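DUF6836 domain-containing protein (Clostridium leptum, PDB 4PW1) is of unknown function and folds as a nine-stranded antiparallel beta sheet surrounded by alpha-helices. Local coordinates at residues K131-P145 / K169-C181. Sequence-based numbering, arbitrary orientation. Where two conformers were deposited one is given.
Sequences KLQEDWEKFLSDPLP and KTDNAFYMFFMRC
Asp135 and Asn172 join two helices that pack on the nine-stranded antiparallel sheet: the N-cap of helix 173-190 abuts the flank of helix 122-141, and the axes of 131-141 and 173-181 approach to 9.2 Å at 66°. Asn172 works both ways. Its OD1 caps its own helix by accepting from Tyr175 N, while ND2 donates to Asp135 O at 2.9 Å, an oxygen that also keeps its helical bond from Phe139 N. The Asp135 carboxylate lies stacked on this amide, planes 22° apart, and its OD2 receives Ala173 N at 2.8 Å in a nearly straight bond that arrives from above the carboxylate plane. In one of its two conformers Lys131, bent at chi2 and chi4, brings NZ to the syn side of both Asp135 oxygens and bridges more weakly to Asp171; its positive charge probably offsets these two carboxylates. Beneath this polar layer Phe174 is a knob in the hole formed by Leu132, Asp135, Trp136 and Phe139, with Trp136 CD1 over one face and Phe245 of strand 244-251 meeting it edge-to-face. Trp136 NE1 is hydrogen-bonded to Val208 O of helix 198-210. Phe139 CE1 lies 3.4 Å from Phe178 CE2, the rings oblique, and carries the apolar layer toward the same helix. At the far end the Tyr175 ring is sandwiched between the Asn172 amide carbon and Pro145, whose CG makes a CH-pi contact 3.7 Å from the ring centroid. The phenol closes the contact: Tyr175 OH donates to Asp142 O, just past the end of helix 122-141, at 2.6 Å, and takes a weak bond from Lys138 NZ.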
ATOM      1  N   LYS B 131      16.999 -10.225 -14.023  1.00 29.62           N
ATOM      2  CA  LYS B 131      17.003  -9.626 -15.358  0.50 30.47           C
ATOM      3  C   LYS B 131      16.842  -8.093 -15.235  1.00 30.37           C
ATOM      4  O   LYS B 131      17.554  -7.307 -15.899  1.00 29.03           O
ATOM      5  CB  LYS B 131      15.918 -10.279 -16.241  0.50 30.60           C
ATOM      6  CG  LYS B 131      15.814  -9.777 -17.693  0.50 29.82           C
ATOM      7  CD  LYS B 131      17.088  -9.999 -18.532  0.50 30.27           C
ATOM      8  CE  LYS B 131      16.851  -9.751 -20.027  0.50 27.77           C
ATOM      9  NZ  LYS B 131      16.012  -8.529 -20.291  0.50 25.19           N
ATOM     10  N   LEU B 132      15.928  -7.673 -14.377  1.00 29.18           N
ATOM     11  CA  LEU B 132      15.649  -6.264 -14.170  1.00 28.88           C
ATOM     12  C   LEU B 132      16.873  -5.524 -13.693  1.00 30.07           C
ATOM     13  O   LEU B 132      17.217  -4.454 -14.221  1.00 29.62           O
ATOM     14  CB  LEU B 132      14.504  -6.146 -13.174  1.00 35.29           C
ATOM     15  CG  LEU B 132      13.524  -5.007 -13.265  1.00 38.04           C
ATOM     16  CD1 LEU B 132      13.109  -4.683 -14.688  1.00 37.05           C
ATOM     17  CD2 LEU B 132      12.341  -5.373 -12.390  1.00 39.12           C
ATOM     18  N   GLN B 133      17.586  -6.114 -12.741  1.00 26.83           N
ATOM     19  CA  GLN B 133      18.834  -5.529 -12.257  1.00 31.66           C
ATOM     20  C   GLN B 133      19.870  -5.374 -13.368  1.00 32.22           C
ATOM     21  O   GLN B 133      20.536  -4.352 -13.455  1.00 30.60           O
ATOM     22  CB  GLN B 133      19.404  -6.384 -11.115  1.00 36.05           C
ATOM     23  CG  GLN B 133      20.663  -5.866 -10.420  1.00 42.63           C
ATOM     24  CD  GLN B 133      20.427  -4.569  -9.628  1.00 60.24           C
ATOM     25  OE1 GLN B 133      19.328  -4.311  -9.125  1.00 64.73           O
ATOM     26  NE2 GLN B 133      21.463  -3.746  -9.527  1.00 62.97           N
ATOM     27  N   GLU B 134      20.001  -6.411 -14.186  1.00 31.02           N
ATOM     28  CA  GLU B 134      20.929  -6.423 -15.306  0.50 32.71           C
ATOM     29  C   GLU B 134      20.529  -5.351 -16.327  1.00 29.47           C
ATOM     30  O   GLU B 134      21.363  -4.615 -16.808  1.00 26.80           O
ATOM     31  CB  GLU B 134      20.984  -7.831 -15.964  0.50 34.91           C
ATOM     32  CG  GLU B 134      21.765  -8.884 -15.173  0.50 38.69           C
ATOM     33  CD  GLU B 134      21.463 -10.338 -15.577  0.50 42.47           C
ATOM     34  OE1 GLU B 134      20.664 -10.590 -16.511  0.50 40.57           O
ATOM     35  OE2 GLU B 134      22.035 -11.250 -14.946  0.50 48.94           O
ATOM     36  N   ASP B 135      19.238  -5.274 -16.646  1.00 27.80           N
ATOM     37  CA  ASP B 135      18.753  -4.286 -17.622  1.00 26.87           C
ATOM     38  C   ASP B 135      19.049  -2.866 -17.092  1.00 28.46           C
ATOM     39  O   ASP B 135      19.431  -1.965 -17.866  1.00 29.28           O
ATOM     40  CB  ASP B 135      17.240  -4.420 -17.857  1.00 26.65           C
ATOM     41  CG  ASP B 135      16.859  -5.593 -18.764  1.00 28.21           C
ATOM     42  OD1 ASP B 135      17.717  -6.335 -19.214  1.00 28.85           O
ATOM     43  OD2 ASP B 135      15.659  -5.765 -19.020  1.00 33.83           O
ATOM     44  N   TRP B 136      18.850  -2.684 -15.786  1.00 24.14           N
ATOM     45  CA  TRP B 136      19.032  -1.399 -15.144  1.00 26.80           C
ATOM     46  C   TRP B 136      20.485  -0.955 -15.216  1.00 28.13           C
ATOM     47  O   TRP B 136      20.773   0.223 -15.469  1.00 29.01           O
ATOM     48  CB  TRP B 136      18.554  -1.422 -13.683  1.00 23.75           C
ATOM     49  CG  TRP B 136      18.600  -0.073 -12.994  1.00 24.80           C
ATOM     50  CD1 TRP B 136      17.966   1.063 -13.405  1.00 24.54           C
ATOM     51  CD2 TRP B 136      19.265   0.279 -11.767  1.00 26.33           C
ATOM     52  NE1 TRP B 136      18.208   2.088 -12.549  1.00 24.19           N
ATOM     53  CE2 TRP B 136      19.011   1.645 -11.537  1.00 26.82           C
ATOM     54  CE3 TRP B 136      20.063  -0.421 -10.859  1.00 29.10           C
ATOM     55  CZ2 TRP B 136      19.510   2.324 -10.436  1.00 29.28           C
ATOM     56  CZ3 TRP B 136      20.563   0.252  -9.756  1.00 29.30           C
ATOM     57  CH2 TRP B 136      20.287   1.617  -9.551  1.00 29.25           C
ATOM     58  N   GLU B 137      21.392  -1.883 -14.936  1.00 28.34           N
ATOM     59  CA  GLU B 137      22.817  -1.578 -14.971  1.00 31.44           C
ATOM     60  C   GLU B 137      23.241  -1.240 -16.387  1.00 29.86           C
ATOM     61  O   GLU B 137      24.044  -0.337 -16.581  1.00 31.05           O
ATOM     62  CB  GLU B 137      23.647  -2.719 -14.374  1.00 31.31           C
ATOM     63  CG  GLU B 137      23.505  -2.735 -12.862  1.00 38.21           C
ATOM     64  CD  GLU B 137      24.059  -3.975 -12.207  1.00 51.96           C
ATOM     65  OE1 GLU B 137      25.022  -4.569 -12.740  1.00 54.81           O
ATOM     66  OE2 GLU B 137      23.515  -4.365 -11.156  1.00 58.33           O
ATOM     67  N   LYS B 138      22.691  -1.946 -17.367  1.00 29.88           N
ATOM     68  CA  LYS B 138      22.986  -1.624 -18.757  1.00 32.48           C
ATOM     69  C   LYS B 138      22.480  -0.195 -19.063  1.00 31.78           C
ATOM     70  O   LYS B 138      23.188   0.606 -19.652  1.00 30.44           O
ATOM     71  CB  LYS B 138      22.368  -2.656 -19.701  1.00 34.00           C
ATOM     72  CG  LYS B 138      22.616  -2.380 -21.182  1.00 44.92           C
ATOM     73  CD  LYS B 138      24.106  -2.164 -21.495  1.00 55.90           C
ATOM     74  CE  LYS B 138      24.394  -2.152 -22.990  1.00 67.85           C
ATOM     75  NZ  LYS B 138      23.590  -1.112 -23.692  1.00 68.61           N
ATOM     76  N   PHE B 139      21.258   0.113 -18.638  1.00 28.71           N
ATOM     77  CA  PHE B 139      20.731   1.454 -18.798  1.00 30.14           C
ATOM     78  C   PHE B 139      21.636   2.502 -18.148  1.00 31.12           C
ATOM     79  O   PHE B 139      21.946   3.521 -18.785  1.00 29.26           O
ATOM     80  CB  PHE B 139      19.296   1.559 -18.273  1.00 28.09           C
ATOM     81  CG  PHE B 139      18.776   2.970 -18.179  1.00 26.70           C
ATOM     82  CD1 PHE B 139      18.270   3.612 -19.296  1.00 28.43           C
ATOM     83  CD2 PHE B 139      18.788   3.642 -16.986  1.00 26.51           C
ATOM     84  CE1 PHE B 139      17.794   4.912 -19.224  1.00 30.84           C
ATOM     85  CE2 PHE B 139      18.304   4.931 -16.898  1.00 28.32           C
ATOM     86  CZ  PHE B 139      17.807   5.575 -18.022  1.00 28.36           C
ATOM     87  N   LEU B 140      22.062   2.266 -16.909  1.00 29.16           N
ATOM     88  CA  LEU B 140      22.937   3.228 -16.245  1.00 30.15           C
ATOM     89  C   LEU B 140      24.243   3.455 -17.007  1.00 33.40           C
ATOM     90  O   LEU B 140      24.740   4.580 -17.056  1.00 31.03           O
ATOM     91  CB  LEU B 140      23.281   2.830 -14.821  1.00 30.35           C
ATOM     92  CG  LEU B 140      22.148   2.717 -13.812  1.00 31.60           C
ATOM     93  CD1 LEU B 140      22.717   2.183 -12.495  1.00 32.05           C
ATOM     94  CD2 LEU B 140      21.413   4.032 -13.610  1.00 30.68           C
ATOM     95  N   SER B 141      24.782   2.414 -17.628  1.00 32.07           N
ATOM     96  CA  SER B 141      26.012   2.573 -18.409  1.00 35.68           C
ATOM     97  C   SER B 141      25.756   3.246 -19.761  1.00 34.26           C
ATOM     98  O   SER B 141      26.676   3.805 -20.337  1.00 32.41           O
ATOM     99  CB  SER B 141      26.701   1.215 -18.655  1.00 35.74           C
ATOM    100  OG  SER B 141      26.002   0.507 -19.682  1.00 40.18           O
ATOM    101  N   ASP B 142      24.532   3.172 -20.278  1.00 30.47           N
ATOM    102  CA  ASP B 142      24.223   3.733 -21.590  1.00 30.68           C
ATOM    103  C   ASP B 142      22.778   4.221 -21.645  1.00 29.58           C
ATOM    104  O   ASP B 142      21.889   3.566 -22.224  1.00 29.30           O
ATOM    105  CB  ASP B 142      24.498   2.693 -22.663  1.00 34.37           C
ATOM    106  CG  ASP B 142      24.410   3.260 -24.078  1.00 40.11           C
ATOM    107  OD1 ASP B 142      24.278   4.503 -24.261  1.00 42.24           O
ATOM    108  OD2 ASP B 142      24.441   2.455 -25.020  1.00 47.96           O
ATOM    109  N   PRO B 143      22.517   5.378 -21.032  1.00 27.87           N
ATOM    110  CA  PRO B 143      21.121   5.757 -20.836  1.00 25.79           C
ATOM    111  C   PRO B 143      20.478   6.446 -22.029  1.00 26.81           C
ATOM    112  O   PRO B 143      19.280   6.690 -21.997  1.00 26.72           O
ATOM    113  CB  PRO B 143      21.179   6.693 -19.627  1.00 26.26           C
ATOM    114  CG  PRO B 143      22.540   7.268 -19.655  1.00 27.67           C
ATOM    115  CD  PRO B 143      23.440   6.237 -20.280  1.00 28.94           C
ATOM    116  N   LEU B 144      21.260   6.771 -23.048  1.00 28.55           N
ATOM    117  CA  LEU B 144      20.749   7.314 -24.322  1.00 34.00           C
ATOM    118  C   LEU B 144      21.319   6.487 -25.488  1.00 38.19           C
ATOM    119  O   LEU B 144      22.111   6.982 -26.271  1.00 38.22           O
ATOM    120  CB  LEU B 144      21.188   8.769 -24.495  1.00 32.83           C
ATOM    121  CG  LEU B 144      20.576   9.755 -23.517  1.00 34.98           C
ATOM    122  CD1 LEU B 144      21.136  11.147 -23.751  1.00 40.50           C
ATOM    123  CD2 LEU B 144      19.055   9.781 -23.657  1.00 38.72           C
ATOM    124  N   PRO B 145      20.939   5.212 -25.597  1.00 41.70           N
ATOM    125  CA  PRO B 145      21.630   4.373 -26.595  1.00 42.56           C
ATOM    126  C   PRO B 145      21.246   4.775 -28.019  1.00 48.02           C
ATOM    127  O   PRO B 145      20.177   5.359 -28.223  1.00 45.67           O
ATOM    128  CB  PRO B 145      21.084   2.967 -26.298  1.00 40.77           C
ATOM    129  CG  PRO B 145      19.703   3.235 -25.775  1.00 39.72           C
ATOM    130  CD  PRO B 145      19.796   4.511 -24.977  1.00 39.21           C
ATOM    131  N   LYS B 169      15.105  -4.151 -31.460  1.00 66.16           N
ATOM    132  CA  LYS B 169      16.563  -4.061 -31.354  1.00 70.44           C
ATOM    133  C   LYS B 169      17.064  -4.497 -29.971  1.00 71.98           C
ATOM    134  O   LYS B 169      18.273  -4.697 -29.788  1.00 69.13           O
ATOM    135  CB  LYS B 169      17.042  -2.624 -31.653  1.00 68.13           C
ATOM    136  N   THR B 170      16.135  -4.677 -29.021  1.00 60.70           N
ATOM    137  CA  THR B 170      16.474  -4.813 -27.594  1.00 47.71           C
ATOM    138  C   THR B 170      15.423  -5.585 -26.786  1.00 40.02           C
ATOM    139  O   THR B 170      14.222  -5.455 -27.009  1.00 49.90           O
ATOM    140  CB  THR B 170      16.655  -3.396 -26.968  1.00 45.12           C
ATOM    141  OG1 THR B 170      17.113  -3.489 -25.624  1.00 41.13           O
ATOM    142  CG2 THR B 170      15.373  -2.624 -26.990  1.00 41.20           C
ATOM    143  N   ASP B 171      15.862  -6.377 -25.819  1.00 41.01           N
ATOM    144  CA  ASP B 171      14.930  -6.866 -24.817  1.00 45.55           C
ATOM    145  C   ASP B 171      15.182  -6.220 -23.444  1.00 39.81           C
ATOM    146  O   ASP B 171      14.684  -6.715 -22.416  1.00 36.61           O
ATOM    147  CB  ASP B 171      14.926  -8.397 -24.745  1.00 55.78           C
ATOM    148  CG  ASP B 171      16.218  -8.952 -24.252  1.00 58.54           C
ATOM    149  OD1 ASP B 171      16.887  -8.287 -23.436  1.00 81.85           O
ATOM    150  OD2 ASP B 171      16.570 -10.064 -24.677  1.00 83.27           O
ATOM    151  N   ASN B 172      15.921  -5.105 -23.432  1.00 30.75           N
ATOM    152  CA  ASN B 172      16.102  -4.313 -22.195  1.00 30.79           C
ATOM    153  C   ASN B 172      14.778  -3.642 -21.786  1.00 27.31           C
ATOM    154  O   ASN B 172      14.212  -2.839 -22.532  1.00 23.76           O
ATOM    155  CB  ASN B 172      17.215  -3.275 -22.402  1.00 28.01           C
ATOM    156  CG  ASN B 172      17.532  -2.482 -21.148  1.00 26.70           C
ATOM    157  OD1 ASN B 172      16.691  -1.734 -20.648  1.00 27.32           O
ATOM    158  ND2 ASN B 172      18.741  -2.649 -20.624  1.00 25.60           N
ATOM    159  N   ALA B 173      14.246  -3.982 -20.605  1.00 25.90           N
ATOM    160  CA  ALA B 173      12.921  -3.492 -20.229  1.00 23.10           C
ATOM    161  C   ALA B 173      12.859  -1.947 -20.157  1.00 22.73           C
ATOM    162  O   ALA B 173      11.802  -1.331 -20.456  1.00 21.35           O
ATOM    163  CB  ALA B 173      12.484  -4.103 -18.894  1.00 26.30           C
ATOM    164  N   PHE B 174      13.966  -1.322 -19.754  1.00 21.24           N
ATOM    165  CA  PHE B 174      14.009   0.127 -19.577  1.00 20.48           C
ATOM    166  C   PHE B 174      14.011   0.771 -20.944  1.00 21.54           C
ATOM    167  O   PHE B 174      13.188   1.627 -21.190  1.00 20.49           O
ATOM    168  CB  PHE B 174      15.193   0.571 -18.702  1.00 20.77           C
ATOM    169  CG  PHE B 174      15.088   0.098 -17.286  1.00 22.51           C
ATOM    170  CD1 PHE B 174      14.337   0.801 -16.369  1.00 20.81           C
ATOM    171  CD2 PHE B 174      15.676  -1.100 -16.888  1.00 23.37           C
ATOM    172  CE1 PHE B 174      14.202   0.367 -15.075  1.00 22.99           C
ATOM    173  CE2 PHE B 174      15.529  -1.554 -15.587  1.00 25.31           C
ATOM    174  CZ  PHE B 174      14.777  -0.824 -14.670  1.00 23.65           C
ATOM    175  N   TYR B 175      14.886   0.303 -21.840  1.00 23.18           N
ATOM    176  CA  TYR B 175      14.915   0.827 -23.203  1.00 25.76           C
ATOM    177  C   TYR B 175      13.556   0.692 -23.891  1.00 26.96           C
ATOM    178  O   TYR B 175      13.104   1.625 -24.565  1.00 23.12           O
ATOM    179  CB  TYR B 175      15.984   0.146 -24.054  1.00 24.81           C
ATOM    180  CG  TYR B 175      17.414   0.386 -23.655  1.00 27.02           C
ATOM    181  CD1 TYR B 175      17.797   1.526 -22.923  1.00 29.80           C
ATOM    182  CD2 TYR B 175      18.417  -0.486 -24.071  1.00 28.61           C
ATOM    183  CE1 TYR B 175      19.133   1.755 -22.601  1.00 32.05           C
ATOM    184  CE2 TYR B 175      19.758  -0.269 -23.758  1.00 33.70           C
ATOM    185  CZ  TYR B 175      20.121   0.855 -23.025  1.00 34.47           C
ATOM    186  OH  TYR B 175      21.449   1.064 -22.682  1.00 29.49           O
HETATM  187  N   MSE B 176      12.897  -0.461 -23.727  1.00 23.11           N
HETATM  188  CA  MSE B 176      11.638  -0.696 -24.418  1.00 22.46           C
HETATM  189  C   MSE B 176      10.576   0.231 -23.896  1.00 25.75           C
HETATM  190  O   MSE B 176       9.771   0.809 -24.677  1.00 23.86           O
HETATM  191  CB  MSE B 176      11.114  -2.115 -24.237  1.00 23.97           C
HETATM  192  CG  MSE B 176      12.007  -3.091 -24.984  1.00 36.52           C
HETATM  193 SE   MSE B 176      11.256  -4.925 -24.830  0.75 43.94          SE
HETATM  194  CE  MSE B 176      10.962  -5.303 -22.888  1.00 40.28           C
ATOM    195  N   PHE B 177      10.538   0.379 -22.578  1.00 22.75           N
ATOM    196  CA  PHE B 177       9.516   1.234 -21.974  1.00 23.92           C
ATOM    197  C   PHE B 177       9.746   2.707 -22.350  1.00 21.13           C
ATOM    198  O   PHE B 177       8.826   3.395 -22.740  1.00 21.39           O
ATOM    199  CB  PHE B 177       9.504   1.073 -20.470  1.00 24.96           C
ATOM    200  CG  PHE B 177       8.520   1.986 -19.780  1.00 28.16           C
ATOM    201  CD1 PHE B 177       7.158   1.762 -19.881  1.00 32.83           C
ATOM    202  CD2 PHE B 177       8.970   3.087 -19.081  1.00 33.14           C
ATOM    203  CE1 PHE B 177       6.259   2.624 -19.272  1.00 31.15           C
ATOM    204  CE2 PHE B 177       8.093   3.943 -18.457  1.00 34.71           C
ATOM    205  CZ  PHE B 177       6.732   3.700 -18.553  1.00 34.94           C
ATOM    206  N   PHE B 178      10.972   3.194 -22.262  1.00 23.01           N
ATOM    207  CA  PHE B 178      11.235   4.598 -22.653  1.00 23.67           C
ATOM    208  C   PHE B 178      10.936   4.874 -24.116  1.00 22.88           C
ATOM    209  O   PHE B 178      10.415   5.946 -24.467  1.00 22.07           O
ATOM    210  CB  PHE B 178      12.674   5.003 -22.312  1.00 27.16           C
ATOM    211  CG  PHE B 178      12.950   5.009 -20.840  1.00 28.10           C
ATOM    212  CD1 PHE B 178      12.001   5.426 -19.958  1.00 36.71           C
ATOM    213  CD2 PHE B 178      14.149   4.559 -20.344  1.00 29.96           C
ATOM    214  CE1 PHE B 178      12.235   5.394 -18.590  1.00 37.84           C
ATOM    215  CE2 PHE B 178      14.395   4.567 -18.981  1.00 27.32           C
ATOM    216  CZ  PHE B 178      13.446   4.992 -18.117  1.00 29.30           C
HETATM  217  N   MSE B 179      11.242   3.913 -24.968  1.00 22.03           N
HETATM  218  CA  MSE B 179      10.996   4.077 -26.417  1.00 27.61           C
HETATM  219  C   MSE B 179       9.506   4.148 -26.658  1.00 25.46           C
HETATM  220  O   MSE B 179       9.047   4.960 -27.448  1.00 22.57           O
HETATM  221  CB  MSE B 179      11.526   2.895 -27.223  1.00 28.21           C
HETATM  222  CG  MSE B 179      13.033   2.988 -27.465  1.00 49.28           C
HETATM  223 SE   MSE B 179      13.755   1.252 -28.119  0.75 59.98          SE
HETATM  224  CE  MSE B 179      12.207   0.843 -29.303  1.00 47.68           C
ATOM    225  N   ARG B 180       8.727   3.307 -25.972  1.00 21.90           N
ATOM    226  CA  ARG B 180       7.258   3.402 -26.100  1.00 22.81           C
ATOM    227  C   ARG B 180       6.723   4.752 -25.624  1.00 19.75           C
ATOM    228  O   ARG B 180       5.881   5.388 -26.305  1.00 21.57           O
ATOM    229  CB  ARG B 180       6.543   2.259 -25.383  1.00 23.84           C
ATOM    230  CG  ARG B 180       6.724   0.922 -26.076  1.00 30.66           C
ATOM    231  CD  ARG B 180       6.149  -0.184 -25.209  1.00 38.49           C
ATOM    232  NE  ARG B 180       6.227  -1.498 -25.837  1.00 42.02           N
ATOM    233  CZ  ARG B 180       5.376  -1.970 -26.740  1.00 50.32           C
ATOM    234  NH1 ARG B 180       4.351  -1.251 -27.181  1.00 47.47           N
ATOM    235  NH2 ARG B 180       5.572  -3.184 -27.232  1.00 61.52           N
ATOM    236  N   CYS B 181       7.220   5.226 -24.484  1.00 20.53           N
ATOM    237  CA  CYS B 181       6.818   6.556 -23.980  1.00 20.54           C
ATOM    238  C   CYS B 181       7.099   7.692 -24.982  1.00 21.88           C
ATOM    239  O   CYS B 181       6.229   8.535 -25.242  1.00 23.69           O
ATOM    240  CB  CYS B 181       7.477   6.862 -22.630  1.00 21.36           C
ATOM    241  SG  CYS B 181       6.859   5.836 -21.240  1.00 23.01           S
TER